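Local coordinates for flagellar hook associated protein type 3 FlgL (Legionella pneumophila subsp. pneumophila, PDB 5YTI) that probably serves as a structural protein at the junction between hook and filament of the bacterial flagellum, at residues 298-306 and 320-331. Sequence-based numbering, arbitrary orientation. Where two conformers were deposited one is given.
Sequences STVQRMINN and TQTENNQLLAQI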
loop_
_atom_site.group_PDB
_atom_site.type_symbol
_atom_site.label_atom_id
_atom_site.label_comp_id
_atom_site.label_asym_id
_atom_site.label_seq_id
_atom_site.Cartn_x
_atom_site.Cartn_y
_atom_site.Cartn_z
ATOM N N SER A 298 -10.805 1.637 9.086
ATOM C CA SER A 298 -10.257 1.285 10.391
ATOM C C SER A 298 -9.269 2.367 10.898
ATOM O O SER A 298 -9.230 2.605 12.089
ATOM C CB SER A 298 -9.694 -0.150 10.456
ATOM O OG SER A 298 -8.443 -0.231 9.842
ATOM N N THR A 299 -8.538 3.062 10.022
ATOM C CA THR A 299 -7.691 4.195 10.462
ATOM C C THR A 299 -8.517 5.216 11.270
ATOM O O THR A 299 -8.108 5.692 12.340
ATOM C CB THR A 299 -6.981 4.940 9.296
ATOM O OG1 THR A 299 -5.878 4.183 8.802
ATOM C CG2 THR A 299 -6.427 6.265 9.773
ATOM N N VAL A 300 -9.683 5.554 10.757
ATOM C CA VAL A 300 -10.554 6.486 11.459
ATOM C C VAL A 300 -11.202 5.878 12.715
ATOM O O VAL A 300 -11.366 6.587 13.716
ATOM C CB VAL A 300 -11.652 7.045 10.547
ATOM C CG1 VAL A 300 -12.487 8.037 11.332
ATOM C CG2 VAL A 300 -11.055 7.719 9.314
ATOM N N GLN A 301 -11.558 4.591 12.643
ATOM C CA GLN A 301 -12.066 3.844 13.802
ATOM C C GLN A 301 -11.069 3.924 14.919
ATOM O O GLN A 301 -11.441 4.038 16.085
ATOM C CB GLN A 301 -12.302 2.371 13.470
ATOM C CG GLN A 301 -13.357 2.145 12.393
ATOM C CD GLN A 301 -13.887 0.735 12.379
ATOM O OE1 GLN A 301 -15.021 0.513 12.798
ATOM N NE2 GLN A 301 -13.085 -0.222 11.892
ATOM N N ARG A 302 -9.799 3.865 14.530
ATOM C CA ARG A 302 -8.673 3.927 15.437
ATOM C C ARG A 302 -8.432 5.321 16.007
ATOM O O ARG A 302 -7.983 5.447 17.152
ATOM C CB ARG A 302 -7.409 3.482 14.718
ATOM C CG ARG A 302 -7.236 1.974 14.568
ATOM C CD ARG A 302 -5.784 1.600 14.818
ATOM N NE ARG A 302 -4.975 1.465 13.612
ATOM C CZ ARG A 302 -3.646 1.594 13.571
ATOM N NH1 ARG A 302 -3.042 1.432 12.412
ATOM N NH2 ARG A 302 -2.915 1.906 14.649
HETATM N N MSE A 303 -8.690 6.370 15.227
HETATM C CA MSE A 303 -8.476 7.726 15.740
HETATM C C MSE A 303 -9.489 7.979 16.815
HETATM O O MSE A 303 -9.187 8.657 17.804
HETATM C CB MSE A 303 -8.598 8.798 14.683
HETATM C CG MSE A 303 -7.397 8.968 13.759
HETATM SE SE MSE A 303 -8.088 10.090 12.282
HETATM C CE MSE A 303 -8.661 11.672 13.273
ATOM N N ILE A 304 -10.682 7.411 16.620
ATOM C CA ILE A 304 -11.782 7.456 17.609
ATOM C C ILE A 304 -11.457 6.662 18.907
ATOM O O ILE A 304 -11.578 7.185 20.023
ATOM C CB ILE A 304 -13.100 6.893 17.022
ATOM C CG1 ILE A 304 -13.657 7.784 15.906
ATOM C CG2 ILE A 304 -14.136 6.678 18.114
ATOM C CD1 ILE A 304 -14.763 7.113 15.085
ATOM N N ASN A 305 -11.061 5.401 18.782
ATOM C CA ASN A 305 -10.649 4.665 19.960
ATOM C C ASN A 305 -9.641 5.482 20.749
ATOM O O ASN A 305 -9.723 5.513 21.961
ATOM C CB ASN A 305 -10.029 3.322 19.608
ATOM C CG ASN A 305 -11.026 2.351 19.002
ATOM O OD1 ASN A 305 -10.668 1.227 18.663
ATOM N ND2 ASN A 305 -12.277 2.777 18.854
ATOM N N ASN A 306 -8.714 6.156 20.069
ATOM C CA ASN A 306 -7.618 6.867 20.730
ATOM C C ASN A 306 -8.061 8.169 21.408
ATOM O O ASN A 306 -7.643 8.510 22.504
ATOM C CB ASN A 306 -6.565 7.212 19.690
ATOM C CG ASN A 306 -5.166 7.100 20.229
ATOM O OD1 ASN A 306 -4.774 6.045 20.689
ATOM N ND2 ASN A 306 -4.397 8.181 20.153
ATOM N N THR A 320 -0.824 7.447 24.310
ATOM C CA THR A 320 -1.508 8.090 23.203
ATOM C C THR A 320 -0.577 8.446 22.060
ATOM O O THR A 320 -0.948 8.248 20.894
ATOM C CB THR A 320 -2.103 9.414 23.692
ATOM O OG1 THR A 320 -3.203 9.127 24.533
ATOM C CG2 THR A 320 -2.570 10.294 22.565
ATOM N N GLN A 321 0.607 8.990 22.388
ATOM C CA GLN A 321 1.445 9.639 21.386
ATOM C C GLN A 321 1.981 8.628 20.396
ATOM O O GLN A 321 1.894 8.819 19.194
ATOM C CB GLN A 321 2.583 10.442 22.025
ATOM C CG GLN A 321 3.172 11.539 21.122
ATOM C CD GLN A 321 2.236 12.738 20.949
ATOM O OE1 GLN A 321 1.077 12.595 20.502
ATOM N NE2 GLN A 321 2.730 13.935 21.311
ATOM N N THR A 322 2.498 7.519 20.881
ATOM C CA THR A 322 3.053 6.547 19.963
ATOM C C THR A 322 2.114 6.207 18.806
ATOM O O THR A 322 2.543 6.090 17.639
ATOM C CB THR A 322 3.362 5.258 20.688
ATOM O OG1 THR A 322 4.294 5.522 21.746
ATOM C CG2 THR A 322 3.937 4.256 19.697
ATOM N N GLU A 323 0.850 6.026 19.173
ATOM C CA GLU A 323 -0.219 5.720 18.252
ATOM C C GLU A 323 -0.697 6.985 17.519
ATOM O O GLU A 323 -1.074 6.896 16.373
ATOM C CB GLU A 323 -1.364 5.014 19.005
ATOM C CG GLU A 323 -2.757 5.038 18.349
ATOM C CD GLU A 323 -3.148 3.803 17.506
ATOM O OE1 GLU A 323 -2.259 3.007 17.108
ATOM O OE2 GLU A 323 -4.381 3.645 17.213
ATOM N N ASN A 324 -0.686 8.160 18.147
ATOM C CA ASN A 324 -1.019 9.396 17.416
ATOM C C ASN A 324 -0.120 9.533 16.198
ATOM O O ASN A 324 -0.628 9.721 15.096
ATOM C CB ASN A 324 -0.827 10.659 18.255
ATOM C CG ASN A 324 -1.995 10.972 19.170
ATOM O OD1 ASN A 324 -3.158 10.590 18.932
ATOM N ND2 ASN A 324 -1.687 11.720 20.225
ATOM N N ASN A 325 1.203 9.460 16.402
ATOM C CA ASN A 325 2.190 9.557 15.320
ATOM C C ASN A 325 1.908 8.605 14.177
ATOM O O ASN A 325 2.156 8.933 12.991
ATOM C CB ASN A 325 3.575 9.206 15.823
ATOM C CG ASN A 325 4.227 10.343 16.525
ATOM O OD1 ASN A 325 3.669 10.838 17.491
ATOM N ND2 ASN A 325 5.403 10.794 16.032
ATOM N N GLN A 326 1.431 7.416 14.534
ATOM C CA GLN A 326 1.131 6.404 13.520
ATOM C C GLN A 326 -0.081 6.840 12.735
ATOM O O GLN A 326 -0.080 6.813 11.514
ATOM C CB GLN A 326 0.912 5.005 14.141
ATOM C CG GLN A 326 2.177 4.418 14.751
ATOM C CD GLN A 326 2.969 3.608 13.768
ATOM O OE1 GLN A 326 2.432 2.665 13.201
ATOM N NE2 GLN A 326 4.256 3.938 13.575
ATOM N N LEU A 327 -1.112 7.267 13.451
ATOM C CA LEU A 327 -2.371 7.608 12.825
ATOM C C LEU A 327 -2.215 8.843 11.953
ATOM O O LEU A 327 -2.950 9.023 11.008
ATOM C CB LEU A 327 -3.473 7.790 13.864
ATOM C CG LEU A 327 -3.981 6.509 14.531
ATOM C CD1 LEU A 327 -4.928 6.864 15.664
ATOM C CD2 LEU A 327 -4.703 5.619 13.526
ATOM N N LEU A 328 -1.239 9.686 12.239
ATOM C CA LEU A 328 -1.024 10.804 11.376
ATOM C C LEU A 328 -0.458 10.276 10.082
ATOM O O LEU A 328 -0.850 10.687 9.014
ATOM C CB LEU A 328 -0.043 11.743 12.009
ATOM C CG LEU A 328 0.228 12.992 11.209
ATOM C CD1 LEU A 328 -1.058 13.805 11.072
ATOM C CD2 LEU A 328 1.310 13.767 11.944
ATOM N N ALA A 329 0.462 9.336 10.166
ATOM C CA ALA A 329 1.066 8.824 8.936
ATOM C C ALA A 329 0.027 8.159 8.058
ATOM O O ALA A 329 0.113 8.213 6.839
ATOM C CB ALA A 329 2.193 7.848 9.241
ATOM N N GLN A 330 -0.965 7.539 8.679
ATOM C CA GLN A 330 -1.942 6.781 7.912
ATOM C C GLN A 330 -2.958 7.646 7.202
ATOM O O GLN A 330 -3.287 7.396 6.037
ATOM C CB GLN A 330 -2.626 5.757 8.809
ATOM C CG GLN A 330 -1.659 4.640 9.155
ATOM C CD GLN A 330 -2.292 3.527 9.948
ATOM O OE1 GLN A 330 -1.566 2.765 10.587
ATOM N NE2 GLN A 330 -3.641 3.403 9.902
ATOM N N ILE A 331 -3.468 8.633 7.932
ATOM C CA ILE A 331 -4.207 9.720 7.344
ATOM C C ILE A 331 -3.460 10.315 6.162
ATOM O O ILE A 331 -4.089 10.565 5.148
ATOM C CB ILE A 331 -4.443 10.842 8.335
ATOM C CG1 ILE A 331 -5.633 10.527 9.211
ATOM C CG2 ILE A 331 -4.709 12.126 7.599
ATOM C CD1 ILE A 331 -6.822 10.016 8.437
#
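Arg-302 of helix 298-306 meets Leu-327, Glu-323 and Gln-330 of helix 320-331 along its whole length. Its CB lies 3.6 Å from Leu-327 CD2, and its CD passes 3.4 Å from Glu-323 OE2. Bends at chi2 and chi3 lay the guanidinium over Leu-327: NE is 4.2 Å from Leu-327 CD2, which sits 4.0 Å above one face of the group, toward the rim. At the tip the two nitrogens diverge. NH2 makes a salt bridge with Glu-323 OE1 (2.8 Å), which lies in the guanidinium plane at its edge, although the hydrogen bond within it is weak, bent to 119°. NH1 comes 2.7 Å from Gln-330 OE1 and also forms a salt bridge with Glu-294, so the guanidinium is probably shared between two carboxylates.

The amide of Gln-330 is engaged at both ends: NE2 donates to Thr-299 OG1 (2.6 Å), which lies almost in the amide plane, while OE1 accepts from the backbone N of Gly-189. Leu-327 fits as a knob into the hole formed by Thr-299, Arg-302, Met-303 and Asn-306. Asn-306 returns the fit among Thr-320, Glu-323, Asn-324 and Leu-327.

Reciprocal knobs, with local axes 10.2 Å apart and 150° between their directions, identify an antiparallel helical hairpin with knobs-into-holes packing, joining short helix 296-307 to long helix 316-374 and backed by helix 49-96 at Met-303 and Ile-331, consistent with the helical bundle of the flagellin family.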